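Local coordinates for protein NUDIX hydrolase (PDB 4KTB) that is of unproven function but, as a Nudix-clan protein, possibly hydrolyses diadenosine tetraphosphate asymmetrically, at residues P46-E51 and V55-L60; Q110-A115 and L184-R189. All blocks are in the same frame, centred on the assembly; numbering follows the deposited sequence.

Contact 1. Residues P46-E51 and V55-L60; sequences PVRVDE and VIQVGL. With EDO (1,2-ethanediol), chain P.
A beta hairpin of the mixed sheet, interrupted by a classic beta bulge, brings Arg48 against Gln57 and Ile56 where strand 39-49 turns back into strand 55-64. The short strands run antiparallel at 157°, their axes 4.4 Å apart at closest. Arg48 and Gln57 form a hydrogen-bonded pair, Arg48 N reaching Gln57 O at 2.8 Å. At the bulge both Ile56 and Gln57 face Arg48: Arg48 O accepts Ile56 N at 2.7 Å, in the carbonyl plane, and Gln57 N at 3.2 Å. Further from the turn, Gly59 N donates to Pro46 O.

On one side of the sheet the extended Arg48 and Gln57 side chains lie alongside each other and point the same way. NH1 of Arg48 meets OE1 of Gln57 at 2.5 Å, suspiciously short and bent to 130° at the hydrogen, so the exact length is doubtful; the donor is in the amide plane, but OE1 is tilted from the guanidinium plane. An ethanediol, probably from the crystallisation liquor, bridges the two ends: its O1 takes NH1 and NH2 of Arg48, and its O2 accepts Gln57 NE2 at 3.1 Å. Trp157 adds a cation-pi contact to Arg48. On the other side the side chains of Val47 and Val55 cross at about a right angle, Val55 CG1 lying 4.0 Å from Val47 CB. Near the turn, Asp50 OD1 is hydrogen-bonded to Ser52 OG and Asp54 N.

The hairpin thus separates a valine face, on which Leu180 and Leu184 of helix 176-186 pack against Val58, from a polar face on which the amide probably steadies the arginine charge.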
ATOM      1  N   PRO A  46     -11.064  14.256  -1.082  1.00 12.24           N
ATOM      2  CA  PRO A  46     -10.813  15.104  -2.252  1.00 14.05           C
ATOM      3  C   PRO A  46      -9.735  16.131  -1.951  1.00 12.04           C
ATOM      4  O   PRO A  46      -9.853  16.875  -0.963  1.00 11.13           O
ATOM      5  CB  PRO A  46     -12.162  15.809  -2.473  1.00  9.67           C
ATOM      6  CG  PRO A  46     -13.160  15.073  -1.553  1.00 11.92           C
ATOM      7  CD  PRO A  46     -12.325  14.613  -0.413  1.00 12.46           C
ATOM      8  N   VAL A  47      -8.696  16.179  -2.782  1.00 13.33           N
ATOM      9  CA  VAL A  47      -7.560  17.046  -2.480  1.00 17.44           C
ATOM     10  C   VAL A  47      -7.084  17.887  -3.647  1.00 18.97           C
ATOM     11  O   VAL A  47      -7.286  17.542  -4.812  1.00 17.96           O
ATOM     12  CB  VAL A  47      -6.350  16.248  -1.945  1.00 16.65           C
ATOM     13  CG1 VAL A  47      -6.761  15.309  -0.829  1.00 16.89           C
ATOM     14  CG2 VAL A  47      -5.677  15.471  -3.069  1.00 14.25           C
ATOM     15  N   ARG A  48      -6.454  19.005  -3.305  1.00 18.78           N
ATOM     16  CA  ARG A  48      -5.726  19.819  -4.264  1.00 20.25           C
ATOM     17  C   ARG A  48      -4.260  19.516  -4.080  1.00 20.13           C
ATOM     18  O   ARG A  48      -3.763  19.525  -2.953  1.00 19.87           O
ATOM     19  CB  ARG A  48      -5.943  21.311  -3.995  1.00 20.56           C
ATOM     20  CG  ARG A  48      -7.312  21.852  -4.411  1.00 21.89           C
ATOM     21  CD  ARG A  48      -7.445  23.327  -4.078  1.00 25.02           C
ATOM     22  NE  ARG A  48      -8.728  23.864  -4.511  1.00 25.57           N
ATOM     23  CZ  ARG A  48      -9.242  25.010  -4.087  1.00 26.55           C
ATOM     24  NH1 ARG A  48      -8.582  25.749  -3.206  1.00 23.42           N
ATOM     25  NH2 ARG A  48     -10.415  25.407  -4.550  1.00 28.80           N
ATOM     26  N   VAL A  49      -3.568  19.255  -5.181  1.00 21.99           N
ATOM     27  CA  VAL A  49      -2.145  18.942  -5.112  1.00 23.52           C
ATOM     28  C   VAL A  49      -1.316  19.920  -5.948  1.00 24.71           C
ATOM     29  O   VAL A  49      -1.843  20.564  -6.863  1.00 26.49           O
ATOM     30  CB  VAL A  49      -1.853  17.487  -5.567  1.00 18.98           C
ATOM     31  CG1 VAL A  49      -2.584  16.488  -4.690  1.00 19.75           C
ATOM     32  CG2 VAL A  49      -2.250  17.288  -7.013  1.00 15.49           C
ATOM     33  N   ASP A  50      -0.029  20.039  -5.628  1.00 22.57           N
ATOM     34  CA  ASP A  50       0.880  20.762  -6.505  1.00 24.88           C
ATOM     35  C   ASP A  50       1.376  19.843  -7.631  1.00 26.60           C
ATOM     36  O   ASP A  50       0.881  18.719  -7.775  1.00 22.44           O
ATOM     37  CB  ASP A  50       2.030  21.414  -5.729  1.00 26.59           C
ATOM     38  CG  ASP A  50       2.923  20.412  -5.011  1.00 28.47           C
ATOM     39  OD1 ASP A  50       2.886  19.196  -5.307  1.00 22.43           O
ATOM     40  OD2 ASP A  50       3.706  20.859  -4.142  1.00 34.91           O
ATOM     41  N   GLU A  51       2.328  20.307  -8.440  1.00 29.63           N
ATOM     42  CA  GLU A  51       2.825  19.462  -9.527  1.00 32.75           C
ATOM     43  C   GLU A  51       3.598  18.267  -8.978  1.00 28.55           C
ATOM     44  O   GLU A  51       3.686  17.222  -9.626  1.00 29.81           O
ATOM     45  CB  GLU A  51       3.688  20.245 -10.531  1.00 41.07           C
ATOM     46  CG  GLU A  51       3.855  19.496 -11.872  1.00 48.74           C
ATOM     47  CD  GLU A  51       5.165  19.789 -12.591  1.00 53.63           C
ATOM     48  OE1 GLU A  51       5.299  19.363 -13.762  1.00 52.79           O
ATOM     49  OE2 GLU A  51       6.057  20.435 -11.996  1.00 57.16           O
ATOM     50  N   VAL A  55       0.004  17.076  -1.357  1.00 13.05           N
ATOM     51  CA  VAL A  55      -1.313  17.507  -0.932  1.00 12.84           C
ATOM     52  C   VAL A  55      -1.233  18.921  -0.362  1.00 15.33           C
ATOM     53  O   VAL A  55      -0.534  19.157   0.621  1.00 19.27           O
ATOM     54  CB  VAL A  55      -1.895  16.567   0.125  1.00 16.40           C
ATOM     55  CG1 VAL A  55      -3.275  17.042   0.527  1.00 14.86           C
ATOM     56  CG2 VAL A  55      -1.976  15.148  -0.401  1.00 13.02           C
ATOM     57  N   ILE A  56      -1.951  19.846  -1.000  1.00 14.89           N
ATOM     58  CA  ILE A  56      -1.958  21.255  -0.602  1.00 16.33           C
ATOM     59  C   ILE A  56      -3.212  21.611   0.189  1.00 18.84           C
ATOM     60  O   ILE A  56      -3.130  22.287   1.221  1.00 18.35           O
ATOM     61  CB  ILE A  56      -1.864  22.188  -1.813  1.00 17.51           C
ATOM     62  CG1 ILE A  56      -0.747  21.740  -2.758  1.00 17.66           C
ATOM     63  CG2 ILE A  56      -1.646  23.622  -1.349  1.00 19.18           C
ATOM     64  CD1 ILE A  56       0.639  21.742  -2.110  1.00 27.58           C
ATOM     65  N   GLN A  57      -4.373  21.178  -0.311  1.00 17.47           N
ATOM     66  CA  GLN A  57      -5.628  21.295   0.435  1.00 17.17           C
ATOM     67  C   GLN A  57      -6.502  20.042   0.365  1.00 17.00           C
ATOM     68  O   GLN A  57      -6.341  19.209  -0.522  1.00 15.81           O
ATOM     69  CB  GLN A  57      -6.449  22.501  -0.025  1.00 17.91           C
ATOM     70  CG  GLN A  57      -5.915  23.846   0.406  1.00 19.22           C
ATOM     71  CD  GLN A  57      -6.799  24.958  -0.088  1.00 21.58           C
ATOM     72  OE1 GLN A  57      -7.208  24.971  -1.254  1.00 25.08           O
ATOM     73  NE2 GLN A  57      -7.130  25.883   0.800  1.00 21.32           N
ATOM     74  N   VAL A  58      -7.427  19.927   1.317  1.00 21.64           N
ATOM     75  CA  VAL A  58      -8.439  18.866   1.316  1.00 20.90           C
ATOM     76  C   VAL A  58      -9.806  19.508   1.175  1.00 17.77           C
ATOM     77  O   VAL A  58     -10.032  20.604   1.698  1.00 16.41           O
ATOM     78  CB  VAL A  58      -8.426  18.061   2.632  1.00 24.93           C
ATOM     79  CG1 VAL A  58      -9.506  16.981   2.635  1.00 24.13           C
ATOM     80  CG2 VAL A  58      -7.082  17.431   2.845  1.00 28.55           C
ATOM     81  N   GLY A  59     -10.721  18.838   0.476  1.00 14.51           N
ATOM     82  CA  GLY A  59     -12.052  19.387   0.291  1.00 13.73           C
ATOM     83  C   GLY A  59     -13.094  18.754   1.193  1.00 14.39           C
ATOM     84  O   GLY A  59     -13.420  17.582   1.025  1.00 16.84           O
ATOM     85  N   LEU A  60     -13.628  19.528   2.135  1.00 17.63           N
ATOM     86  CA  LEU A  60     -14.710  19.060   3.004  1.00 18.26           C
ATOM     87  C   LEU A  60     -16.038  19.674   2.584  1.00 17.53           C
ATOM     88  O   LEU A  60     -16.133  20.880   2.371  1.00 14.32           O
ATOM     89  CB  LEU A  60     -14.442  19.423   4.472  1.00 20.32           C
ATOM     90  CG  LEU A  60     -13.162  18.891   5.108  1.00 20.27           C
ATOM     91  CD1 LEU A  60     -13.142  19.182   6.590  1.00 18.95           C
ATOM     92  CD2 LEU A  60     -13.061  17.399   4.861  1.00 18.56           C
TER
HETATM   93  C1  EDO P 212     -11.107  27.504  -1.765  1.00 31.86           C
HETATM   94  O1  EDO P 212     -10.647  27.750  -3.097  1.00 34.76           O
HETATM   95  C2  EDO P 212     -10.228  28.247  -0.765  1.00 31.99           C
HETATM   96  O2  EDO P 212      -8.860  27.855  -0.930  1.00 31.44           O

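Contact 2. Residues Q110-A115 and L184-R189; sequences QPFTVA and LAHAGR
The backbones of Phe112 and His186 come no nearer than 6.7 Å between CA atoms, one in the run leading into strand 113-118 and the other in the last turn of helix 176-186, so the two segments meet through side chains. The touching atom of Phe112 is its CB, which sits over the centre of one face of the His186 imidazole, 3.5 Å from the ring centroid and 15° off the ring normal, a CH-pi contact. Phe112 CB lies closest to CD2 of His186, at 3.4 Å. With CG between the backbone N and the carbonyl carbon (chi1 81°), the phenyl ring of Phe112 is carried off to the side of the imidazole. The two planes remain within 25° of parallel, yet their centroids are 5.6 Å apart and the rings barely overlap.

The phenyl ring also packs on Gln182 and Ala183 of the helix and on Ala137 of strand 133-141. His186 packs on Gln110 of the second subunit and its O bonds to Ser108 OG there, while Gln110 OE1 of this chain bonds to His186 NE2 of the second subunit, so the histidine serves fold and interface together. At Gly188, with positive phi, Gly188 N and Arg189 N bond back to Ala185 O and Leu184 O: a Schellman motif, capping a helix packed against the sheet of a Nudix-like fold.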
ATOM      1  N   GLN A 110      -5.842  -0.569  -4.721  1.00  5.99           N
ATOM      2  CA  GLN A 110      -5.454  -0.639  -3.320  1.00  7.63           C
ATOM      3  C   GLN A 110      -5.833   0.634  -2.571  1.00  9.25           C
ATOM      4  O   GLN A 110      -5.300   1.697  -2.859  1.00 11.68           O
ATOM      5  CB  GLN A 110      -3.947  -0.845  -3.173  1.00  8.58           C
ATOM      6  CG  GLN A 110      -3.527  -1.031  -1.713  1.00  6.94           C
ATOM      7  CD  GLN A 110      -2.031  -1.163  -1.552  1.00 13.97           C
ATOM      8  OE1 GLN A 110      -1.265  -0.456  -2.210  1.00 17.23           O
ATOM      9  NE2 GLN A 110      -1.601  -2.072  -0.682  1.00 11.79           N
ATOM     10  N   PRO A 111      -6.737   0.532  -1.588  1.00  6.88           N
ATOM     11  CA  PRO A 111      -7.058   1.772  -0.881  1.00  9.05           C
ATOM     12  C   PRO A 111      -5.962   2.105   0.095  1.00  7.33           C
ATOM     13  O   PRO A 111      -5.107   1.272   0.362  1.00  5.45           O
ATOM     14  CB  PRO A 111      -8.334   1.421  -0.120  1.00  7.37           C
ATOM     15  CG  PRO A 111      -8.180  -0.038   0.176  1.00  4.59           C
ATOM     16  CD  PRO A 111      -7.462  -0.625  -1.035  1.00  5.80           C
ATOM     17  N   PHE A 112      -5.981   3.309   0.634  1.00  7.90           N
ATOM     18  CA  PHE A 112      -4.996   3.610   1.638  1.00  9.43           C
ATOM     19  C   PHE A 112      -5.405   2.970   2.959  1.00 10.96           C
ATOM     20  O   PHE A 112      -4.577   2.780   3.847  1.00  7.27           O
ATOM     21  CB  PHE A 112      -4.762   5.114   1.749  1.00 14.60           C
ATOM     22  CG  PHE A 112      -5.788   5.840   2.561  1.00 18.74           C
ATOM     23  CD1 PHE A 112      -5.664   5.940   3.941  1.00 19.06           C
ATOM     24  CD2 PHE A 112      -6.851   6.466   1.944  1.00 19.73           C
ATOM     25  CE1 PHE A 112      -6.600   6.622   4.684  1.00 21.49           C
ATOM     26  CE2 PHE A 112      -7.789   7.153   2.683  1.00 21.23           C
ATOM     27  CZ  PHE A 112      -7.664   7.231   4.054  1.00 20.56           C
ATOM     28  N   THR A 113      -6.678   2.627   3.092  1.00  5.25           N
ATOM     29  CA  THR A 113      -7.138   1.901   4.274  1.00  6.20           C
ATOM     30  C   THR A 113      -8.500   1.342   4.004  1.00  8.64           C
ATOM     31  O   THR A 113      -9.082   1.587   2.958  1.00  8.56           O
ATOM     32  CB  THR A 113      -7.259   2.782   5.550  1.00  8.29           C
ATOM     33  OG1 THR A 113      -7.401   1.938   6.691  1.00  8.42           O
ATOM     34  CG2 THR A 113      -8.497   3.642   5.491  1.00  9.51           C
ATOM     35  N   VAL A 114      -8.990   0.574   4.961  1.00 12.29           N
ATOM     36  CA  VAL A 114     -10.359   0.134   4.956  1.00  6.43           C
ATOM     37  C   VAL A 114     -10.996   0.607   6.250  1.00  4.74           C
ATOM     38  O   VAL A 114     -10.503   0.324   7.332  1.00 19.11           O
ATOM     39  CB  VAL A 114     -10.465  -1.371   4.839  1.00  4.31           C
ATOM     40  CG1 VAL A 114     -11.917  -1.789   4.914  1.00  4.24           C
ATOM     41  CG2 VAL A 114      -9.835  -1.856   3.530  1.00  4.21           C
ATOM     42  N   ALA A 115     -12.085   1.355   6.122  1.00  4.84           N
ATOM     43  CA  ALA A 115     -12.785   1.922   7.272  1.00  5.23           C
ATOM     44  C   ALA A 115     -14.058   1.117   7.503  1.00 11.16           C
ATOM     45  O   ALA A 115     -14.946   1.075   6.636  1.00 12.10           O
ATOM     46  CB  ALA A 115     -13.133   3.368   7.027  1.00  8.32           C
ATOM     47  N   LEU A 184      -4.422  11.908   5.645  1.00 10.44           N
ATOM     48  CA  LEU A 184      -3.314  12.846   5.736  1.00 14.54           C
ATOM     49  C   LEU A 184      -2.026  12.147   6.126  1.00 17.39           C
ATOM     50  O   LEU A 184      -0.958  12.470   5.608  1.00 19.78           O
ATOM     51  CB  LEU A 184      -3.625  13.923   6.776  1.00 14.41           C
ATOM     52  CG  LEU A 184      -4.749  14.858   6.366  1.00 13.80           C
ATOM     53  CD1 LEU A 184      -5.102  15.768   7.519  1.00 13.33           C
ATOM     54  CD2 LEU A 184      -4.323  15.670   5.153  1.00 14.71           C
ATOM     55  N   ALA A 185      -2.131  11.216   7.069  1.00 18.17           N
ATOM     56  CA  ALA A 185      -0.988  10.409   7.459  1.00 11.42           C
ATOM     57  C   ALA A 185      -0.453   9.696   6.220  1.00 11.28           C
ATOM     58  O   ALA A 185       0.724   9.773   5.926  1.00 11.31           O
ATOM     59  CB  ALA A 185      -1.370   9.417   8.523  1.00 12.33           C
ATOM     60  N   HIS A 186      -1.336   9.016   5.490  1.00 11.09           N
ATOM     61  CA  HIS A 186      -0.926   8.284   4.284  1.00  9.79           C
ATOM     62  C   HIS A 186      -0.183   9.195   3.317  1.00 15.30           C
ATOM     63  O   HIS A 186       0.820   8.801   2.735  1.00 15.76           O
ATOM     64  CB  HIS A 186      -2.128   7.667   3.571  1.00  8.68           C
ATOM     65  CG  HIS A 186      -1.766   6.862   2.361  1.00 13.84           C
ATOM     66  ND1 HIS A 186      -1.020   5.699   2.435  1.00 15.45           N
ATOM     67  CD2 HIS A 186      -2.045   7.038   1.048  1.00 14.43           C
ATOM     68  CE1 HIS A 186      -0.866   5.198   1.224  1.00  7.97           C
ATOM     69  NE2 HIS A 186      -1.472   5.991   0.359  1.00 12.92           N
ATOM     70  N   ALA A 187      -0.681  10.420   3.156  1.00 10.25           N
ATOM     71  CA  ALA A 187      -0.087  11.392   2.232  1.00 10.78           C
ATOM     72  C   ALA A 187       1.197  12.025   2.781  1.00 18.86           C
ATOM     73  O   ALA A 187       1.886  12.771   2.092  1.00 22.83           O
ATOM     74  CB  ALA A 187      -1.095  12.460   1.885  1.00 11.70           C
ATOM     75  N   GLY A 188       1.513  11.721   4.030  1.00 12.08           N
ATOM     76  CA  GLY A 188       2.662  12.319   4.677  1.00 28.06           C
ATOM     77  C   GLY A 188       2.427  13.785   4.978  1.00 27.82           C
ATOM     78  O   GLY A 188       3.336  14.603   4.875  1.00 15.00           O
ATOM     79  N   ARG A 189       1.202  14.121   5.356  1.00 13.73           N
ATOM     80  CA  ARG A 189       0.859  15.508   5.608  1.00 17.64           C
ATOM     81  C   ARG A 189      -0.028  15.648   6.837  1.00 18.33           C
ATOM     82  O   ARG A 189      -0.806  16.591   6.942  1.00 18.09           O
ATOM     83  CB  ARG A 189       0.190  16.118   4.371  1.00 17.33           C
ATOM     84  CG  ARG A 189       1.119  16.364   3.184  1.00 17.12           C
ATOM     85  CD  ARG A 189       1.768  17.729   3.275  1.00 22.63           C
ATOM     86  NE  ARG A 189       2.877  17.885   2.338  1.00 31.84           N
ATOM     87  CZ  ARG A 189       4.128  18.199   2.685  1.00 36.27           C
ATOM     88  NH1 ARG A 189       4.452  18.397   3.959  1.00 36.68           N
ATOM     89  NH2 ARG A 189       5.062  18.315   1.750  1.00 36.15           N
TER

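Contact 1 comes first along the chain and contact 2 follows wholly after it; their centres lie about 14 Å apart. Both belong to one mixed beta-sheet: the hairpin of residues 46-60 contributes two neighbouring strands, and residues 110-115 lead into strand 113-118, which pairs with strand 133-141. Helix 176-186 and the residues that follow it connect them. Leu184 packs on Val58, CD2 to CG2 at 4.0 Å, and Ala187 CB lies 3.6 Å from Val55 CG2, while Arg189 forms a salt bridge with Asp54 in the hairpin turn. The C-terminal helix therefore ties both regions of the beta-sheet together, and each contact also touches the second subunit, joining fold and assembly.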